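Local coordinates for protein 432aa long hypothetical deoxyribodipyrimidine photolyase (Sulfolobus tokodaii, PDB 2E0I) that probably repairs ultraviolet-induced pyrimidine dimers in DNA using light, and binds two FAD molecules, one of them proposed to act as a light-harvesting cofactor, at residues V200-R205 with V241-W246; N212-S217 with K235-F240. All coordinates share one frame; numbering follows the deposited sequence.

In the fold
Contacts 1 and 2 both fasten the loop between helices 189-196 and 217-221 to the start of helix 238-256, and both border the same FAD. Their centres lie about 4 Å apart, with contact 2 nested inside the chain loop that contact 1 closes. Both are mostly buried, each with a charged, partly exposed margin: Arg205 with Glu239 in contact 1, Lys237 in contact 2. The chemistry differs: contact 1 sets arginine against glutamate beside the adenosine half of the cofactor, whereas contact 2 packs aromatic and aliphatic groups, with a Lys237 to Tyr214 hydrogen bond, behind backbone amides that bind its diphosphate.

Contact 1. Residues V200-R205 with V241-W246; sequences VDFRRR and VRELYW. With FAD (flavin-adenine dinucleotide), chain E.
Arg205 and Glu243 meet from opposite directions, the guanidinium offering a face rather than its N-H edge to the carboxylate. The two planes are 87° apart, and Arg205 NH1 lies 2.7 Å from Glu243 OE2. Because that oxygen stands well out of the guanidinium plane, the salt bridge rests on charge alone, and its exact length is doubtful since OE2 is too close to a neighbour in the model. The tightly packed part lies on the inner side. There Phe202 has CG anti to the backbone N (chi1 -152°), which sends the ring toward helix 238-256 until CZ is 3.6 Å from Glu243 OE1. The same ring has CE1 3.5 Å from FAD O2A, while Arg205 NE sits above the centre of one face. Glu243 reaches between protein and cofactor with its chain extended beyond CG: its CB is 3.3 Å from FAD O4B, and its OE1 is 3.4 Å from FAD C8A. Further along the helix, Trp246 CB lies 3.7 Å from FAD C2A, by the adenine. The outer side is looser and more polar: Arg205 NH2 stays 5.0 Å from Arg242 NH1, two like charges, with Glu239 forming a salt bridge to each arginine. With an alanine in place of Arg205, Glu239 and Glu243 would probably each lose a positive partner, and one face of the Phe202 ring the NE that lies over it. In this FAD pocket, whose folded cofactor is characteristic of photolyases, the guanidinium's charge probably offsets that of a carboxylate buried near the anionic diphosphate.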
loop_
_atom_site.group_PDB
_atom_site.type_symbol
_atom_site.label_atom_id
_atom_site.label_comp_id
_atom_site.label_asym_id
_atom_site.label_seq_id
_atom_site.Cartn_x
_atom_site.Cartn_y
_atom_site.Cartn_z
ATOM N N VAL A 200 -18.345 8.117 -8.490
ATOM C CA VAL A 200 -18.770 8.036 -7.108
ATOM C C VAL A 200 -18.874 9.417 -6.487
ATOM O O VAL A 200 -18.370 10.389 -7.047
ATOM C CB VAL A 200 -17.744 7.229 -6.277
ATOM C CG1 VAL A 200 -17.582 5.839 -6.867
ATOM C CG2 VAL A 200 -16.391 7.958 -6.251
ATOM N N ASP A 201 -19.522 9.500 -5.329
ATOM C CA ASP A 201 -19.626 10.765 -4.623
ATOM C C ASP A 201 -18.482 10.770 -3.604
ATOM O O ASP A 201 -18.657 10.387 -2.447
ATOM C CB ASP A 201 -20.974 10.881 -3.910
ATOM C CG ASP A 201 -21.226 12.289 -3.344
ATOM O OD1 ASP A 201 -20.340 13.177 -3.480
ATOM O OD2 ASP A 201 -22.321 12.501 -2.763
ATOM N N PHE A 202 -17.309 11.202 -4.055
ATOM C CA PHE A 202 -16.115 11.244 -3.222
ATOM C C PHE A 202 -16.328 12.033 -1.940
ATOM O O PHE A 202 -15.603 11.876 -0.963
ATOM C CB PHE A 202 -14.966 11.833 -4.025
ATOM C CG PHE A 202 -13.627 11.349 -3.591
ATOM C CD1 PHE A 202 -13.392 9.988 -3.430
ATOM C CD2 PHE A 202 -12.592 12.246 -3.355
ATOM C CE1 PHE A 202 -12.153 9.525 -3.044
ATOM C CE2 PHE A 202 -11.343 11.791 -2.964
ATOM C CZ PHE A 202 -11.125 10.425 -2.810
ATOM N N ARG A 203 -17.335 12.889 -1.965
ATOM C CA ARG A 203 -17.715 13.699 -0.823
ATOM C C ARG A 203 -18.077 12.818 0.360
ATOM O O ARG A 203 -17.729 13.107 1.492
ATOM C CB ARG A 203 -18.925 14.542 -1.196
ATOM C CG ARG A 203 -18.578 15.790 -1.946
ATOM C CD ARG A 203 -18.305 16.863 -0.933
ATOM N NE ARG A 203 -19.463 16.999 -0.051
ATOM C CZ ARG A 203 -19.442 17.613 1.128
ATOM N NH1 ARG A 203 -18.311 18.155 1.581
ATOM N NH2 ARG A 203 -20.557 17.688 1.850
ATOM N N ARG A 204 -18.789 11.739 0.090
ATOM C CA ARG A 204 -19.207 10.837 1.147
ATOM C C ARG A 204 -18.302 9.612 1.231
ATOM O O ARG A 204 -18.744 8.514 1.580
ATOM C CB ARG A 204 -20.657 10.419 0.901
ATOM C CG ARG A 204 -21.633 11.588 0.912
ATOM C CD ARG A 204 -23.072 11.118 0.792
ATOM N NE ARG A 204 -23.485 10.261 1.903
ATOM C CZ ARG A 204 -23.584 10.659 3.171
ATOM N NH1 ARG A 204 -23.301 11.911 3.508
ATOM N NH2 ARG A 204 -23.971 9.806 4.110
ATOM N N ARG A 205 -17.024 9.813 0.935
ATOM C CA ARG A 205 -16.076 8.714 0.944
ATOM C C ARG A 205 -15.821 8.129 2.326
ATOM O O ARG A 205 -15.180 7.088 2.443
ATOM C CB ARG A 205 -14.753 9.155 0.309
ATOM C CG ARG A 205 -13.855 9.998 1.194
ATOM C CD ARG A 205 -12.546 10.321 0.481
ATOM N NE ARG A 205 -12.584 11.655 -0.101
ATOM C CZ ARG A 205 -12.296 12.769 0.565
ATOM N NH1 ARG A 205 -11.935 12.712 1.834
ATOM N NH2 ARG A 205 -12.393 13.947 -0.031
ATOM N N VAL A 241 -7.416 14.505 -6.248
ATOM C CA VAL A 241 -6.045 14.852 -6.600
ATOM C C VAL A 241 -5.201 15.184 -5.359
ATOM O O VAL A 241 -4.024 14.825 -5.291
ATOM C CB VAL A 241 -5.997 16.037 -7.589
ATOM C CG1 VAL A 241 -4.562 16.413 -7.886
ATOM C CG2 VAL A 241 -6.683 15.654 -8.873
ATOM N N ARG A 242 -5.790 15.850 -4.370
ATOM C CA ARG A 242 -5.024 16.182 -3.180
ATOM C C ARG A 242 -4.681 14.894 -2.448
ATOM O O ARG A 242 -3.576 14.744 -1.923
ATOM C CB ARG A 242 -5.809 17.108 -2.247
ATOM C CG ARG A 242 -4.924 17.909 -1.283
ATOM C CD ARG A 242 -5.749 18.640 -0.232
ATOM N NE ARG A 242 -6.514 17.684 0.548
ATOM C CZ ARG A 242 -7.831 17.495 0.497
ATOM N NH1 ARG A 242 -8.374 16.560 1.270
ATOM N NH2 ARG A 242 -8.612 18.237 -0.281
ATOM N N GLU A 243 -5.619 13.956 -2.412
ATOM C CA GLU A 243 -5.343 12.714 -1.721
ATOM C C GLU A 243 -4.326 11.870 -2.472
ATOM O O GLU A 243 -3.582 11.100 -1.882
ATOM C CB GLU A 243 -6.647 11.955 -1.446
ATOM C CG GLU A 243 -7.209 12.323 -0.062
ATOM C CD GLU A 243 -8.587 11.755 0.234
ATOM O OE1 GLU A 243 -8.808 10.539 -0.008
ATOM O OE2 GLU A 243 -9.443 12.535 0.727
ATOM N N LEU A 244 -4.268 12.041 -3.779
ATOM C CA LEU A 244 -3.309 11.301 -4.579
ATOM C C LEU A 244 -1.915 11.749 -4.157
ATOM O O LEU A 244 -0.969 10.961 -4.130
ATOM C CB LEU A 244 -3.524 11.613 -6.055
ATOM C CG LEU A 244 -3.275 10.492 -7.053
ATOM C CD1 LEU A 244 -4.077 9.252 -6.665
ATOM C CD2 LEU A 244 -3.696 10.972 -8.423
ATOM N N TYR A 245 -1.798 13.029 -3.823
ATOM C CA TYR A 245 -0.526 13.610 -3.410
ATOM C C TYR A 245 -0.072 13.088 -2.052
ATOM O O TYR A 245 1.091 13.246 -1.687
ATOM C CB TYR A 245 -0.622 15.146 -3.403
ATOM C CG TYR A 245 -0.273 15.787 -4.737
ATOM C CD1 TYR A 245 1.048 15.854 -5.170
ATOM C CD2 TYR A 245 -1.269 16.300 -5.581
ATOM C CE1 TYR A 245 1.381 16.407 -6.406
ATOM C CE2 TYR A 245 -0.956 16.860 -6.826
ATOM C CZ TYR A 245 0.378 16.907 -7.237
ATOM O OH TYR A 245 0.723 17.423 -8.484
ATOM N N TRP A 246 -0.970 12.459 -1.301
ATOM C CA TRP A 246 -0.574 11.916 -0.006
ATOM C C TRP A 246 0.341 10.714 -0.171
ATOM O O TRP A 246 1.080 10.354 0.744
ATOM C CB TRP A 246 -1.781 11.517 0.830
ATOM C CG TRP A 246 -2.290 12.628 1.693
ATOM C CD1 TRP A 246 -3.332 13.457 1.426
ATOM C CD2 TRP A 246 -1.777 13.027 2.967
ATOM N NE1 TRP A 246 -3.506 14.347 2.456
ATOM C CE2 TRP A 246 -2.563 14.103 3.416
ATOM C CE3 TRP A 246 -0.728 12.579 3.772
ATOM C CZ2 TRP A 246 -2.337 14.738 4.637
ATOM C CZ3 TRP A 246 -0.504 13.212 4.988
ATOM C CH2 TRP A 246 -1.306 14.279 5.407
HETATM P PA FAD E . -10.166 6.413 -1.802
HETATM O O1A FAD E . -11.117 6.035 -2.872
HETATM O O2A FAD E . -10.361 7.524 -0.845
HETATM O O5B FAD E . -9.116 7.127 -2.792
HETATM C C5B FAD E . -8.227 8.150 -2.338
HETATM C C4B FAD E . -6.830 7.921 -2.918
HETATM O O4B FAD E . -5.903 8.924 -2.468
HETATM C C3B FAD E . -6.291 6.571 -2.441
HETATM O O3B FAD E . -6.567 5.588 -3.443
HETATM C C2B FAD E . -4.790 6.850 -2.437
HETATM O O2B FAD E . -4.298 6.868 -3.778
HETATM C C1B FAD E . -4.782 8.264 -1.854
HETATM N N9A FAD E . -4.963 8.258 -0.383
HETATM C C8A FAD E . -6.100 8.438 0.286
HETATM N N7A FAD E . -5.851 8.459 1.594
HETATM C C5A FAD E . -4.543 8.287 1.762
HETATM C C6A FAD E . -3.698 8.215 2.865
HETATM N N6A FAD E . -4.171 8.356 4.098
HETATM N N1A FAD E . -2.387 8.010 2.668
HETATM C C2A FAD E . -1.882 7.879 1.453
HETATM N N3A FAD E . -2.655 7.948 0.383
HETATM C C4A FAD E . -3.976 8.150 0.503
HETATM N N1 FAD E . -2.759 3.056 1.488
HETATM C C2 FAD E . -1.998 2.186 0.697
HETATM O O2 FAD E . -2.043 2.251 -0.529
HETATM N N3 FAD E . -1.218 1.193 1.304
HETATM C C4 FAD E . -1.215 1.075 2.699
HETATM O O4 FAD E . -0.487 0.241 3.234
HETATM C C4X FAD E . -1.986 1.931 3.478
HETATM N N5 FAD E . -2.039 1.744 4.863
HETATM C C5X FAD E . -2.794 2.610 5.664
HETATM C C6 FAD E . -2.817 2.413 7.041
HETATM C C7 FAD E . -3.534 3.287 7.852
HETATM C C7M FAD E . -3.517 3.065 9.366
HETATM C C8 FAD E . -4.231 4.351 7.282
HETATM C C8M FAD E . -5.005 5.345 8.150
HETATM C C9 FAD E . -4.202 4.538 5.903
HETATM C C9A FAD E . -3.480 3.676 5.082
HETATM N N10 FAD E . -3.425 3.866 3.689
HETATM C C10 FAD E . -2.757 2.929 2.884
HETATM C "C1'" FAD E . -4.104 5.030 3.064
HETATM C "C2'" FAD E . -5.554 4.857 2.603
HETATM O "O2'" FAD E . -6.363 4.358 3.671
HETATM C "C3'" FAD E . -5.676 3.945 1.380
HETATM O "O3'" FAD E . -4.822 4.431 0.341
HETATM C "C4'" FAD E . -7.112 3.915 0.850
HETATM O "O4'" FAD E . -8.008 3.482 1.878
HETATM C "C5'" FAD E . -7.234 2.977 -0.353
HETATM O "O5'" FAD E . -8.594 2.868 -0.788
HETATM P P FAD E . -9.172 3.773 -1.988
HETATM O O1P FAD E . -8.236 3.668 -3.129
HETATM O O2P FAD E . -10.581 3.371 -2.197
HETATM O O3P FAD E . -9.104 5.270 -1.390
#

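Contact 2. Residues N212-S217 with K235-F240; sequences NNYRLS and KGKEEF. With FAD (flavin-adenine dinucleotide), chain E.
Phe240, its CG anti to the backbone N (chi1 177°), reaches from the helix and turns its ring edge to one face of Tyr214 in an edge-to-face pair, with centroids 4.8 Å apart and planes at 61°. The closest carbons are Tyr214 CE1 and Phe240 CD1, while Leu216 CD1 reaches Phe240 CZ at 3.9 Å, the two side chains meeting at about a right angle. At the far end of the tyrosine, Lys237 NZ donates a hydrogen bond to Tyr214 OH (3.0 Å), arriving near the ring plane. The lysine's extended chain, starting from the N-cap position of helix 238-256, makes that reach possible, and Gln234 OE1, the stronger polar partner of NZ, helps to hold the ammonium in place. Tyr214 and Leu216 belong to the diphosphate-binding loop of the photolyase fold, which leads straight into helix 217-221. Its successive amides grip the cofactor: Tyr214 N to FAD O1A at 2.7 Å, Arg215 N to FAD O2P at 2.7 Å, and Leu216 N to FAD O1P at 2.9 Å, with Ser217 N giving O1P a second bond. Beyond this shell, Phe202 meets the Tyr214 ring, Leu195 and Leu196 of helix 189-196 back Leu216, and Asp340 holds Ser217 OG.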
loop_
_atom_site.group_PDB
_atom_site.type_symbol
_atom_site.label_atom_id
_atom_site.label_comp_id
_atom_site.label_asym_id
_atom_site.label_seq_id
_atom_site.Cartn_x
_atom_site.Cartn_y
_atom_site.Cartn_z
ATOM N N ASN A 212 -18.370 4.925 -1.958
ATOM C CA ASN A 212 -17.735 6.103 -2.504
ATOM C C ASN A 212 -16.226 6.187 -2.537
ATOM O O ASN A 212 -15.671 7.274 -2.580
ATOM C CB ASN A 212 -18.325 7.338 -1.831
ATOM C CG ASN A 212 -19.817 7.494 -2.123
ATOM O OD1 ASN A 212 -20.232 7.566 -3.287
ATOM N ND2 ASN A 212 -20.628 7.538 -1.069
ATOM N N ASN A 213 -15.564 5.039 -2.532
ATOM C CA ASN A 213 -14.111 5.009 -2.621
ATOM C C ASN A 213 -13.765 4.342 -3.949
ATOM O O ASN A 213 -14.453 3.418 -4.377
ATOM C CB ASN A 213 -13.514 4.230 -1.458
ATOM C CG ASN A 213 -13.893 4.813 -0.126
ATOM O OD1 ASN A 213 -14.947 4.492 0.428
ATOM N ND2 ASN A 213 -13.045 5.694 0.395
ATOM N N TYR A 214 -12.716 4.815 -4.611
ATOM C CA TYR A 214 -12.352 4.254 -5.904
ATOM C C TYR A 214 -11.697 2.896 -5.824
ATOM O O TYR A 214 -11.615 2.195 -6.831
ATOM C CB TYR A 214 -11.417 5.184 -6.667
ATOM C CG TYR A 214 -12.020 6.498 -7.070
ATOM C CD1 TYR A 214 -12.035 7.584 -6.194
ATOM C CD2 TYR A 214 -12.556 6.669 -8.339
ATOM C CE1 TYR A 214 -12.568 8.811 -6.577
ATOM C CE2 TYR A 214 -13.101 7.898 -8.735
ATOM C CZ TYR A 214 -13.106 8.959 -7.852
ATOM O OH TYR A 214 -13.666 10.157 -8.239
ATOM N N ARG A 215 -11.227 2.524 -4.638
ATOM C CA ARG A 215 -10.553 1.245 -4.458
ATOM C C ARG A 215 -9.408 1.111 -5.460
ATOM O O ARG A 215 -9.204 0.045 -6.048
ATOM C CB ARG A 215 -11.543 0.099 -4.649
ATOM C CG ARG A 215 -12.280 -0.283 -3.393
ATOM C CD ARG A 215 -13.214 -1.435 -3.664
ATOM N NE ARG A 215 -14.437 -0.948 -4.290
ATOM C CZ ARG A 215 -15.024 -1.521 -5.336
ATOM N NH1 ARG A 215 -14.491 -2.613 -5.882
ATOM N NH2 ARG A 215 -16.145 -1.003 -5.824
ATOM N N LEU A 216 -8.664 2.196 -5.647
ATOM C CA LEU A 216 -7.550 2.209 -6.584
ATOM C C LEU A 216 -6.169 1.922 -6.004
ATOM O O LEU A 216 -5.245 1.608 -6.757
ATOM C CB LEU A 216 -7.483 3.557 -7.298
ATOM C CG LEU A 216 -8.337 3.825 -8.537
ATOM C CD1 LEU A 216 -8.168 5.272 -8.921
ATOM C CD2 LEU A 216 -7.916 2.929 -9.696
ATOM N N SER A 217 -6.023 2.030 -4.685
ATOM C CA SER A 217 -4.720 1.831 -4.040
ATOM C C SER A 217 -3.912 0.625 -4.534
ATOM O O SER A 217 -2.742 0.756 -4.898
ATOM C CB SER A 217 -4.894 1.752 -2.531
ATOM O OG SER A 217 -5.936 0.849 -2.224
ATOM N N LYS A 235 -8.085 14.987 -13.064
ATOM C CA LYS A 235 -7.563 16.336 -12.867
ATOM C C LYS A 235 -8.565 17.332 -12.308
ATOM O O LYS A 235 -8.201 18.185 -11.490
ATOM C CB LYS A 235 -6.985 16.873 -14.172
ATOM C CG LYS A 235 -6.086 18.070 -13.974
ATOM C CD LYS A 235 -5.370 18.407 -15.259
ATOM C CE LYS A 235 -4.412 19.560 -15.056
ATOM N NZ LYS A 235 -3.641 19.854 -16.314
ATOM N N GLY A 236 -9.822 17.221 -12.721
ATOM C CA GLY A 236 -10.817 18.152 -12.233
ATOM C C GLY A 236 -11.328 17.945 -10.818
ATOM O O GLY A 236 -11.991 18.821 -10.274
ATOM N N LYS A 237 -11.037 16.806 -10.206
ATOM C CA LYS A 237 -11.530 16.552 -8.855
ATOM C C LYS A 237 -10.490 16.846 -7.773
ATOM O O LYS A 237 -9.734 15.971 -7.353
ATOM C CB LYS A 237 -12.003 15.112 -8.761
ATOM C CG LYS A 237 -12.878 14.703 -9.923
ATOM C CD LYS A 237 -13.165 13.215 -9.860
ATOM C CE LYS A 237 -13.891 12.712 -11.100
ATOM N NZ LYS A 237 -14.227 11.252 -10.990
ATOM N N GLU A 238 -10.479 18.097 -7.326
ATOM C CA GLU A 238 -9.551 18.583 -6.315
ATOM C C GLU A 238 -9.356 17.651 -5.118
ATOM O O GLU A 238 -8.220 17.397 -4.718
ATOM C CB GLU A 238 -9.992 19.975 -5.839
ATOM C CG GLU A 238 -11.343 20.000 -5.124
ATOM C CD GLU A 238 -12.478 19.338 -5.932
ATOM O OE1 GLU A 238 -12.809 19.839 -7.042
ATOM O OE2 GLU A 238 -13.036 18.312 -5.454
ATOM N N GLU A 239 -10.450 17.140 -4.554
ATOM C CA GLU A 239 -10.372 16.242 -3.397
ATOM C C GLU A 239 -9.555 14.983 -3.678
ATOM O O GLU A 239 -8.706 14.580 -2.872
ATOM C CB GLU A 239 -11.771 15.818 -2.955
ATOM C CG GLU A 239 -12.640 16.915 -2.371
ATOM C CD GLU A 239 -12.068 17.497 -1.093
ATOM O OE1 GLU A 239 -11.290 18.476 -1.176
ATOM O OE2 GLU A 239 -12.389 16.968 -0.005
ATOM N N PHE A 240 -9.829 14.360 -4.818
ATOM C CA PHE A 240 -9.135 13.145 -5.210
ATOM C C PHE A 240 -7.673 13.416 -5.531
ATOM O O PHE A 240 -6.788 12.643 -5.142
ATOM C CB PHE A 240 -9.818 12.526 -6.422
ATOM C CG PHE A 240 -9.135 11.298 -6.940
ATOM C CD1 PHE A 240 -9.383 10.057 -6.369
ATOM C CD2 PHE A 240 -8.223 11.387 -7.995
ATOM C CE1 PHE A 240 -8.741 8.927 -6.834
ATOM C CE2 PHE A 240 -7.569 10.260 -8.473
ATOM C CZ PHE A 240 -7.829 9.025 -7.890
HETATM P PA FAD E . -10.166 6.413 -1.802
HETATM O O1A FAD E . -11.117 6.035 -2.872
HETATM O O2A FAD E . -10.361 7.524 -0.845
HETATM O O5B FAD E . -9.116 7.127 -2.792
HETATM C C5B FAD E . -8.227 8.150 -2.338
HETATM C C4B FAD E . -6.830 7.921 -2.918
HETATM O O4B FAD E . -5.903 8.924 -2.468
HETATM C C3B FAD E . -6.291 6.571 -2.441
HETATM O O3B FAD E . -6.567 5.588 -3.443
HETATM C C2B FAD E . -4.790 6.850 -2.437
HETATM O O2B FAD E . -4.298 6.868 -3.778
HETATM C C1B FAD E . -4.782 8.264 -1.854
HETATM N N9A FAD E . -4.963 8.258 -0.383
HETATM C C8A FAD E . -6.100 8.438 0.286
HETATM N N7A FAD E . -5.851 8.459 1.594
HETATM C C5A FAD E . -4.543 8.287 1.762
HETATM C C6A FAD E . -3.698 8.215 2.865
HETATM N N6A FAD E . -4.171 8.356 4.098
HETATM N N1A FAD E . -2.387 8.010 2.668
HETATM C C2A FAD E . -1.882 7.879 1.453
HETATM N N3A FAD E . -2.655 7.948 0.383
HETATM C C4A FAD E . -3.976 8.150 0.503
HETATM N N1 FAD E . -2.759 3.056 1.488
HETATM C C2 FAD E . -1.998 2.186 0.697
HETATM O O2 FAD E . -2.043 2.251 -0.529
HETATM N N3 FAD E . -1.218 1.193 1.304
HETATM C C4 FAD E . -1.215 1.075 2.699
HETATM O O4 FAD E . -0.487 0.241 3.234
HETATM C C4X FAD E . -1.986 1.931 3.478
HETATM N N5 FAD E . -2.039 1.744 4.863
HETATM C C5X FAD E . -2.794 2.610 5.664
HETATM C C6 FAD E . -2.817 2.413 7.041
HETATM C C7 FAD E . -3.534 3.287 7.852
HETATM C C7M FAD E . -3.517 3.065 9.366
HETATM C C8 FAD E . -4.231 4.351 7.282
HETATM C C8M FAD E . -5.005 5.345 8.150
HETATM C C9 FAD E . -4.202 4.538 5.903
HETATM C C9A FAD E . -3.480 3.676 5.082
HETATM N N10 FAD E . -3.425 3.866 3.689
HETATM C C10 FAD E . -2.757 2.929 2.884
HETATM C "C1'" FAD E . -4.104 5.030 3.064
HETATM C "C2'" FAD E . -5.554 4.857 2.603
HETATM O "O2'" FAD E . -6.363 4.358 3.671
HETATM C "C3'" FAD E . -5.676 3.945 1.380
HETATM O "O3'" FAD E . -4.822 4.431 0.341
HETATM C "C4'" FAD E . -7.112 3.915 0.850
HETATM O "O4'" FAD E . -8.008 3.482 1.878
HETATM C "C5'" FAD E . -7.234 2.977 -0.353
HETATM O "O5'" FAD E . -8.594 2.868 -0.788
HETATM P P FAD E . -9.172 3.773 -1.988
HETATM O O1P FAD E . -8.236 3.668 -3.129
HETATM O O2P FAD E . -10.581 3.371 -2.197
HETATM O O3P FAD E . -9.104 5.270 -1.390
#